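Local coordinates for protein folylpolyglutamate synthase (FolC) (Helicobacter pylori, PDB 6K8C) that probably adds glutamate to dihydropteroate and then to reduced folates, using ATP, in folate biosynthesis and polyglutamylation, at residues 59-64 with 241-246; 191-196 with 248-253; 65-70 with 265-270. All blocks are in the same frame, centred on the assembly; numbering follows the deposited sequence.

Contact 1 (59-64 with 241-246); sequences GSTGRF and AMNLEV
The ring of Phe64 overlaps Leu244, whose methyl CD1 sits over one face, 3.7 Å from the Phe64 ring centroid and 21° off the ring normal. This is a CH-pi contact displaced toward the rim, closest at Phe64 CG and CD1, each 3.5 Å from Leu244 CD1. Leu244 CB lies by the CD2-CE2 side of the ring, 3.7 Å from Phe64 CE2, and the two side chains run at about a right angle. CG of Leu244 lies anti to the backbone N (chi1 179°), which brings methyl CD1 over the ring face. One turn earlier on helix 58-70, Ser60 and Thr61 meet Asn243. The amide ND2 of Asn243 lies 2.9 Å from Ser60 OG, but the N-H points well off that oxygen and the bond is weak. A citrate, probably from the crystallisation liquor, lies implausibly close to Ser60 OG. Gly59 and Ser60 end the glycine-rich P-loop that runs into helix 58-70 in this ATP-binding domain of the Mur-ligase type, so the citrate is consistent with an anion pocket at the helix start. Thr61 crosses Asn243 at about a right angle, OG1 3.5 Å from Asn243 CB; its OG1 hydrogen-bonds Gly57 O, while CG2 reaches on to Val246 CG1 at 4.0 Å. The axes of the two helical segments approach to 8.3 Å and cross at -42°. Thr61 and Val246 both also touch Val161 of strand 159-162, and Tyr230 and Val227 of helix 225-234 abut Leu244.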
loop_
_atom_site.group_PDB
_atom_site.type_symbol
_atom_site.label_atom_id
_atom_site.label_comp_id
_atom_site.label_asym_id
_atom_site.label_seq_id
_atom_site.Cartn_x
_atom_site.Cartn_y
_atom_site.Cartn_z
ATOM N N GLY A 59 1.180 -3.326 -0.895
ATOM C CA GLY A 59 -0.208 -3.501 -0.497
ATOM C C GLY A 59 -0.772 -4.851 -0.892
ATOM O O GLY A 59 -1.372 -5.550 -0.071
ATOM N N SER A 60 -0.593 -5.238 -2.158
ATOM C CA SER A 60 -1.166 -6.506 -2.605
ATOM C C SER A 60 -0.430 -7.693 -1.997
ATOM O O SER A 60 -1.060 -8.681 -1.603
ATOM C CB SER A 60 -1.158 -6.591 -4.131
ATOM O OG SER A 60 0.144 -6.395 -4.646
ATOM N N THR A 61 0.903 -7.625 -1.920
ATOM C CA THR A 61 1.656 -8.716 -1.303
ATOM C C THR A 61 1.205 -8.945 0.135
ATOM O O THR A 61 0.978 -10.084 0.557
ATOM C CB THR A 61 3.157 -8.418 -1.336
ATOM O OG1 THR A 61 3.576 -8.180 -2.683
ATOM C CG2 THR A 61 3.943 -9.590 -0.756
ATOM N N GLY A 62 1.071 -7.865 0.905
ATOM C CA GLY A 62 0.658 -8.005 2.291
ATOM C C GLY A 62 -0.766 -8.497 2.435
ATOM O O GLY A 62 -1.068 -9.308 3.317
ATOM N N ARG A 63 -1.667 -8.015 1.578
ATOM C CA ARG A 63 -3.064 -8.412 1.707
ATOM C C ARG A 63 -3.271 -9.850 1.247
ATOM O O ARG A 63 -4.094 -10.574 1.820
ATOM C CB ARG A 63 -3.964 -7.450 0.924
ATOM C CG ARG A 63 -5.471 -7.664 1.165
ATOM C CD ARG A 63 -5.870 -7.473 2.636
ATOM N NE ARG A 63 -5.520 -6.137 3.103
ATOM C CZ ARG A 63 -6.258 -5.052 2.902
ATOM N NH1 ARG A 63 -7.414 -5.135 2.256
ATOM N NH2 ARG A 63 -5.839 -3.882 3.354
ATOM N N PHE A 64 -2.536 -10.281 0.215
ATOM C CA PHE A 64 -2.581 -11.681 -0.208
ATOM C C PHE A 64 -2.160 -12.600 0.930
ATOM O O PHE A 64 -2.826 -13.601 1.221
ATOM C CB PHE A 64 -1.662 -11.901 -1.417
ATOM C CG PHE A 64 -2.340 -11.758 -2.748
ATOM C CD1 PHE A 64 -3.591 -12.299 -2.975
ATOM C CD2 PHE A 64 -1.699 -11.099 -3.791
ATOM C CE1 PHE A 64 -4.200 -12.175 -4.218
ATOM C CE2 PHE A 64 -2.301 -10.969 -5.035
ATOM C CZ PHE A 64 -3.554 -11.508 -5.248
ATOM N N ALA A 241 1.209 -11.028 -10.756
ATOM C CA ALA A 241 1.177 -12.404 -10.274
ATOM C C ALA A 241 2.319 -12.677 -9.303
ATOM O O ALA A 241 2.149 -13.421 -8.333
ATOM C CB ALA A 241 1.225 -13.376 -11.456
ATOM N N MET A 242 3.483 -12.062 -9.533
ATOM C CA MET A 242 4.625 -12.287 -8.648
ATOM C C MET A 242 4.332 -11.847 -7.215
ATOM O O MET A 242 4.885 -12.417 -6.263
ATOM C CB MET A 242 5.856 -11.559 -9.188
ATOM C CG MET A 242 7.143 -11.830 -8.408
ATOM S SD MET A 242 7.701 -13.554 -8.452
ATOM C CE MET A 242 7.443 -13.949 -10.160
ATOM N N ASN A 243 3.456 -10.856 -7.036
ATOM C CA ASN A 243 3.100 -10.436 -5.682
ATOM C C ASN A 243 2.442 -11.574 -4.917
ATOM O O ASN A 243 2.731 -11.783 -3.731
ATOM C CB ASN A 243 2.192 -9.206 -5.731
ATOM C CG ASN A 243 2.930 -7.959 -6.194
ATOM O OD1 ASN A 243 4.155 -7.923 -6.198
ATOM N ND2 ASN A 243 2.183 -6.932 -6.579
ATOM N N LEU A 244 1.578 -12.344 -5.585
ATOM C CA LEU A 244 0.969 -13.496 -4.932
ATOM C C LEU A 244 1.982 -14.614 -4.715
ATOM O O LEU A 244 1.926 -15.314 -3.696
ATOM C CB LEU A 244 -0.228 -14.002 -5.742
ATOM C CG LEU A 244 -0.964 -15.242 -5.200
ATOM C CD1 LEU A 244 -1.518 -15.050 -3.765
ATOM C CD2 LEU A 244 -2.086 -15.650 -6.144
ATOM N N GLU A 245 2.904 -14.818 -5.669
ATOM C CA GLU A 245 3.940 -15.831 -5.469
ATOM C C GLU A 245 4.775 -15.520 -4.236
ATOM O O GLU A 245 5.117 -16.424 -3.464
ATOM C CB GLU A 245 4.846 -15.935 -6.700
ATOM C CG GLU A 245 4.224 -16.639 -7.889
ATOM C CD GLU A 245 4.074 -18.140 -7.687
ATOM O OE1 GLU A 245 4.607 -18.684 -6.694
ATOM O OE2 GLU A 245 3.427 -18.779 -8.541
ATOM N N VAL A 246 5.114 -14.247 -4.037
ATOM C CA VAL A 246 5.885 -13.860 -2.858
ATOM C C VAL A 246 5.069 -14.069 -1.588
ATOM O O VAL A 246 5.569 -14.610 -0.594
ATOM C CB VAL A 246 6.366 -12.406 -2.998
ATOM C CG1 VAL A 246 7.015 -11.940 -1.702
ATOM C CG2 VAL A 246 7.333 -12.279 -4.183
#

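Contact 2 (191-196 with 248-253)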
loop_
_atom_site.group_PDB
_atom_site.type_symbol
_atom_site.label_atom_id
_atom_site.label_comp_id
_atom_site.label_asym_id
_atom_site.label_seq_id
_atom_site.Cartn_x
_atom_site.Cartn_y
_atom_site.Cartn_z
ATOM N N LEU A 191 15.261 -13.705 9.331
ATOM C CA LEU A 191 14.535 -14.501 8.347
ATOM C C LEU A 191 13.787 -13.560 7.416
ATOM O O LEU A 191 12.934 -12.793 7.870
ATOM C CB LEU A 191 13.563 -15.467 9.037
ATOM C CG LEU A 191 12.737 -16.395 8.144
ATOM C CD1 LEU A 191 13.646 -17.227 7.273
ATOM C CD2 LEU A 191 11.825 -17.278 8.988
ATOM N N SER A 192 14.097 -13.621 6.122
ATOM C CA SER A 192 13.490 -12.702 5.169
ATOM C C SER A 192 13.255 -13.385 3.831
ATOM O O SER A 192 14.055 -14.213 3.389
ATOM C CB SER A 192 14.358 -11.458 4.959
ATOM O OG SER A 192 14.631 -10.821 6.195
ATOM N N ILE A 193 12.155 -13.010 3.197
ATOM C CA ILE A 193 11.828 -13.387 1.830
ATOM C C ILE A 193 12.070 -12.172 0.954
ATOM O O ILE A 193 11.718 -11.052 1.335
ATOM C CB ILE A 193 10.368 -13.865 1.738
ATOM C CG1 ILE A 193 10.221 -15.198 2.469
ATOM C CG2 ILE A 193 9.914 -13.996 0.283
ATOM C CD1 ILE A 193 9.081 -15.207 3.398
ATOM N N ILE A 194 12.685 -12.371 -0.208
ATOM C CA ILE A 194 12.948 -11.253 -1.107
ATOM C C ILE A 194 12.354 -11.569 -2.475
ATOM O O ILE A 194 12.676 -12.602 -3.076
ATOM C CB ILE A 194 14.451 -10.912 -1.198
ATOM C CG1 ILE A 194 14.664 -9.646 -2.027
ATOM C CG2 ILE A 194 15.288 -12.063 -1.722
ATOM C CD1 ILE A 194 15.868 -8.827 -1.583
ATOM N N ALA A 195 11.465 -10.689 -2.947
ATOM C CA ALA A 195 10.925 -10.767 -4.298
ATOM C C ALA A 195 12.035 -10.515 -5.318
ATOM O O ALA A 195 13.100 -9.999 -4.966
ATOM C CB ALA A 195 9.803 -9.737 -4.464
ATOM N N PRO A 196 11.817 -10.873 -6.588
ATOM C CA PRO A 196 12.830 -10.578 -7.616
ATOM C C PRO A 196 13.155 -9.090 -7.653
ATOM O O PRO A 196 12.262 -8.239 -7.643
ATOM C CB PRO A 196 12.168 -11.056 -8.916
ATOM C CG PRO A 196 11.216 -12.119 -8.472
ATOM C CD PRO A 196 10.687 -11.642 -7.143
ATOM N N LEU A 248 2.716 -16.201 -1.178
ATOM C CA LEU A 248 2.615 -17.642 -0.962
ATOM C C LEU A 248 3.882 -18.188 -0.316
ATOM O O LEU A 248 3.811 -19.035 0.584
ATOM C CB LEU A 248 2.332 -18.351 -2.288
ATOM C CG LEU A 248 1.903 -19.819 -2.227
ATOM C CD1 LEU A 248 0.618 -19.975 -1.434
ATOM C CD2 LEU A 248 1.738 -20.371 -3.639
ATOM N N LYS A 249 5.050 -17.719 -0.762
ATOM C CA LYS A 249 6.302 -18.146 -0.142
ATOM C C LYS A 249 6.366 -17.720 1.320
ATOM O O LYS A 249 6.851 -18.473 2.175
ATOM C CB LYS A 249 7.493 -17.580 -0.914
ATOM C CG LYS A 249 8.831 -18.166 -0.491
ATOM C CD LYS A 249 8.834 -19.674 -0.698
ATOM C CE LYS A 249 10.170 -20.164 -1.215
ATOM N NZ LYS A 249 10.093 -21.588 -1.640
ATOM N N ALA A 250 5.906 -16.504 1.622
ATOM C CA ALA A 250 5.813 -16.068 3.013
ATOM C C ALA A 250 4.901 -16.986 3.811
ATOM O O ALA A 250 5.253 -17.426 4.913
ATOM C CB ALA A 250 5.314 -14.621 3.078
ATOM N N PHE A 251 3.723 -17.289 3.255
ATOM C CA PHE A 251 2.772 -18.188 3.904
ATOM C C PHE A 251 3.410 -19.536 4.213
ATOM O O PHE A 251 3.317 -20.040 5.340
ATOM C CB PHE A 251 1.547 -18.363 2.998
ATOM C CG PHE A 251 0.551 -19.377 3.497
ATOM C CD1 PHE A 251 -0.448 -19.004 4.383
ATOM C CD2 PHE A 251 0.603 -20.697 3.066
ATOM C CE1 PHE A 251 -1.373 -19.929 4.842
ATOM C CE2 PHE A 251 -0.314 -21.625 3.521
ATOM C CZ PHE A 251 -1.306 -21.242 4.411
ATOM N N GLU A 252 4.057 -20.139 3.215
ATOM C CA GLU A 252 4.695 -21.436 3.413
ATOM C C GLU A 252 5.847 -21.354 4.410
ATOM O O GLU A 252 6.125 -22.329 5.117
ATOM C CB GLU A 252 5.186 -21.978 2.066
ATOM C CG GLU A 252 4.060 -22.175 1.054
ATOM C CD GLU A 252 4.556 -22.527 -0.335
ATOM O OE1 GLU A 252 5.774 -22.409 -0.585
ATOM O OE2 GLU A 252 3.724 -22.922 -1.181
ATOM N N THR A 253 6.536 -20.211 4.473
ATOM C CA THR A 253 7.640 -20.066 5.420
ATOM C C THR A 253 7.123 -19.951 6.847
ATOM O O THR A 253 7.735 -20.484 7.781
ATOM C CB THR A 253 8.493 -18.847 5.056
ATOM O OG1 THR A 253 8.988 -18.992 3.720
ATOM C CG2 THR A 253 9.686 -18.708 6.001
#
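Ile193 points from strand 191-194 toward helix 241-254 and packs against three of its residues. Its CB puts CG1 and CG2 on separate courses. CG2 heads for the aliphatic part of Lys249 and stops 4.4 Å from Lys249 CG, where the lysine chain is already turning away from the strand. CG1 leads toward Thr253, with Thr253 OG1 4.2 Å from it, and its terminal methyl CD1 makes the closest contacts. CD1 lies 3.4 Å from Ala250 CA, tighter than usual for two carbons, and 3.8 Å from Ala250 CB. The chi2 of Ile193, 131° and well away from a staggered value, swings CD1 over the helix backbone, near Lys249 O and Thr253 OG1 as well; with the short contact it suggests strain, or some doubt in how this methyl is placed. Thr253 offers its two branches to different partners. Its OG1 turns back along the helix and donates to Lys249 O at 2.7 Å; that carbonyl also accepts from Thr253 N, the two donors arriving from opposite faces of its plane, so the hydroxyl beside the isoleucine methyl has its polar need met within the helix. Its other branch, CG2, meets Leu191 CD2 tip to tip at 3.9 Å. No hydrogen bond spans the contact. Strand and helix segments run nearly antiparallel, at 157°, with axes 9.2 Å apart, the helix lying along the strand on one face of the sheet, as in alpha/beta folds. Strand 191-194 is backbone-hydrogen-bonded to strands 159-162 and 215-218; Lys249 and Thr253 also touch Ile217 of the latter, while Ala250 and Phe251 pack on Leu65 of the neighbouring helix 58-70.

Contact 3 (65-70 with 265-270)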
loop_
_atom_site.group_PDB
_atom_site.type_symbol
_atom_site.label_atom_id
_atom_site.label_comp_id
_atom_site.label_asym_id
_atom_site.label_seq_id
_atom_site.Cartn_x
_atom_site.Cartn_y
_atom_site.Cartn_z
ATOM N N LEU A 65 -1.043 -12.272 1.588
ATOM C CA LEU A 65 -0.606 -13.046 2.745
ATOM C C LEU A 65 -1.666 -13.039 3.842
ATOM O O LEU A 65 -1.973 -14.084 4.429
ATOM C CB LEU A 65 0.719 -12.493 3.270
ATOM C CG LEU A 65 1.288 -13.109 4.552
ATOM C CD1 LEU A 65 1.540 -14.598 4.382
ATOM C CD2 LEU A 65 2.571 -12.405 4.954
ATOM N N THR A 66 -2.232 -11.860 4.131
ATOM C CA THR A 66 -3.293 -11.738 5.130
ATOM C C THR A 66 -4.473 -12.652 4.808
ATOM O O THR A 66 -5.020 -13.318 5.696
ATOM C CB THR A 66 -3.759 -10.277 5.219
ATOM O OG1 THR A 66 -2.673 -9.447 5.653
ATOM C CG2 THR A 66 -4.925 -10.124 6.208
ATOM N N LEU A 67 -4.890 -12.684 3.536
ATOM C CA LEU A 67 -6.027 -13.518 3.149
ATOM C C LEU A 67 -5.706 -15.000 3.297
ATOM O O LEU A 67 -6.553 -15.778 3.755
ATOM C CB LEU A 67 -6.454 -13.207 1.713
ATOM C CG LEU A 67 -7.008 -11.795 1.493
ATOM C CD1 LEU A 67 -7.340 -11.557 0.021
ATOM C CD2 LEU A 67 -8.219 -11.526 2.396
ATOM N N LEU A 68 -4.494 -15.411 2.916
ATOM C CA LEU A 68 -4.112 -16.813 3.064
ATOM C C LEU A 68 -4.112 -17.228 4.531
ATOM O O LEU A 68 -4.607 -18.303 4.885
ATOM C CB LEU A 68 -2.738 -17.055 2.435
ATOM C CG LEU A 68 -2.640 -16.940 0.916
ATOM C CD1 LEU A 68 -1.195 -16.745 0.490
ATOM C CD2 LEU A 68 -3.253 -18.159 0.236
ATOM N N LEU A 69 -3.549 -16.386 5.402
ATOM C CA LEU A 69 -3.523 -16.708 6.825
ATOM C C LEU A 69 -4.933 -16.764 7.400
ATOM O O LEU A 69 -5.266 -17.680 8.165
ATOM C CB LEU A 69 -2.670 -15.682 7.576
ATOM C CG LEU A 69 -1.183 -15.707 7.215
ATOM C CD1 LEU A 69 -0.457 -14.473 7.743
ATOM C CD2 LEU A 69 -0.539 -16.974 7.746
ATOM N N ALA A 70 -5.781 -15.798 7.033
ATOM C CA ALA A 70 -7.164 -15.801 7.501
ATOM C C ALA A 70 -7.904 -17.053 7.053
ATOM O O ALA A 70 -8.779 -17.545 7.775
ATOM C CB ALA A 70 -7.889 -14.548 7.007
ATOM N N ASN A 265 -9.464 -22.178 -2.851
ATOM C CA ASN A 265 -10.541 -21.460 -2.182
ATOM C C ASN A 265 -10.144 -20.047 -1.771
ATOM O O ASN A 265 -10.868 -19.415 -0.996
ATOM C CB ASN A 265 -11.019 -22.246 -0.960
ATOM C CG ASN A 265 -11.454 -23.651 -1.312
ATOM O OD1 ASN A 265 -12.034 -23.886 -2.372
ATOM N ND2 ASN A 265 -11.171 -24.598 -0.426
ATOM N N LEU A 266 -9.016 -19.539 -2.257
ATOM C CA LEU A 266 -8.644 -18.161 -1.965
ATOM C C LEU A 266 -9.650 -17.217 -2.609
ATOM O O LEU A 266 -9.960 -17.343 -3.797
ATOM C CB LEU A 266 -7.233 -17.869 -2.474
ATOM C CG LEU A 266 -6.677 -16.468 -2.203
ATOM C CD1 LEU A 266 -6.590 -16.203 -0.707
ATOM C CD2 LEU A 266 -5.313 -16.286 -2.862
ATOM N N LYS A 267 -10.179 -16.287 -1.816
ATOM C CA LYS A 267 -11.136 -15.327 -2.331
ATOM C C LYS A 267 -10.430 -14.331 -3.249
ATOM O O LYS A 267 -9.216 -14.138 -3.155
ATOM C CB LYS A 267 -11.830 -14.597 -1.178
ATOM C CG LYS A 267 -10.924 -13.643 -0.413
ATOM C CD LYS A 267 -11.724 -12.704 0.487
ATOM C CE LYS A 267 -12.435 -13.472 1.580
ATOM N NZ LYS A 267 -13.195 -12.562 2.490
ATOM N N PRO A 268 -11.167 -13.703 -4.166
ATOM C CA PRO A 268 -10.541 -12.710 -5.049
ATOM C C PRO A 268 -10.024 -11.518 -4.259
ATOM O O PRO A 268 -10.699 -11.003 -3.364
ATOM C CB PRO A 268 -11.678 -12.307 -5.996
ATOM C CG PRO A 268 -12.932 -12.692 -5.286
ATOM C CD PRO A 268 -12.588 -13.912 -4.486
ATOM N N LEU A 269 -8.812 -11.080 -4.600
ATOM C CA LEU A 269 -8.207 -9.945 -3.915
ATOM C C LEU A 269 -8.907 -8.654 -4.309
ATOM O O LEU A 269 -9.080 -8.360 -5.495
ATOM C CB LEU A 269 -6.715 -9.841 -4.237
ATOM C CG LEU A 269 -6.066 -8.559 -3.702
ATOM C CD1 LEU A 269 -6.117 -8.538 -2.178
ATOM C CD2 LEU A 269 -4.634 -8.389 -4.196
ATOM N N ASN A 270 -9.303 -7.880 -3.306
ATOM C CA ASN A 270 -9.881 -6.562 -3.506
ATOM C C ASN A 270 -9.185 -5.593 -2.565
ATOM O O ASN A 270 -9.114 -5.840 -1.356
ATOM C CB ASN A 270 -11.392 -6.569 -3.247
ATOM C CG ASN A 270 -11.982 -5.175 -3.206
ATOM O OD1 ASN A 270 -12.048 -4.548 -2.151
ATOM N ND2 ASN A 270 -12.417 -4.682 -4.361
#
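The carbonyl O of Lys267, a residue whose methylenes cross Leu67, is held by a hydrogen bond from Tyr230 OH of helix 225-234. Across the contact itself everything is aliphatic. Leu67 points straight at the loop segment 265-270 and meets it at three levels. Its CB lies 3.9 Å from Leu266 CD1; its CD2 meets Lys267 CD at 4.2 Å, the lysine crossing it at about a right angle; and its CD1 reaches Leu269 CD1 at 3.9 Å. Leu68 joins from the next position of the helix, its CD2 4.0 Å from Leu266 CD1, so that this one methyl is shared by two consecutive helical leucines. In both Leu266 and Leu269 the CG is anti to the backbone N (chi1 -178° and 172°), which brings the branched ends to the helix. Leu69 and Leu68 also touch Phe251 of helix 241-254. The segment is part of the loop running on toward strand 276-279 of the second sheet. With no hydrogen bond between the two segments, the direct contact with helix 58-70 is apolar and probably depends on van der Waals fit and the burial of the leucines, with the lysine methylenes at its solvent-facing edge.

In the fold
From the N terminus, helix 58-70 comes first and supplies one side of two contacts: residues 59-64 to contact 1 and 65-70 to contact 3. Strand 191-194 then opens contact 2, and helix 241-254 closes contact 1 with residues 241-246 and contact 2 with 248-253. The loop 265-270 closes contact 3. Contact 1 crosses both others, while contact 2 is nested within the long loop closed by contact 3. Val246 links contacts 1 and 2 by touching Ala195 and Ile193, and Leu269 links contacts 1 and 3 through Phe64. Together they join the P-loop helix, the central sheet and the loop leading toward the second sheet.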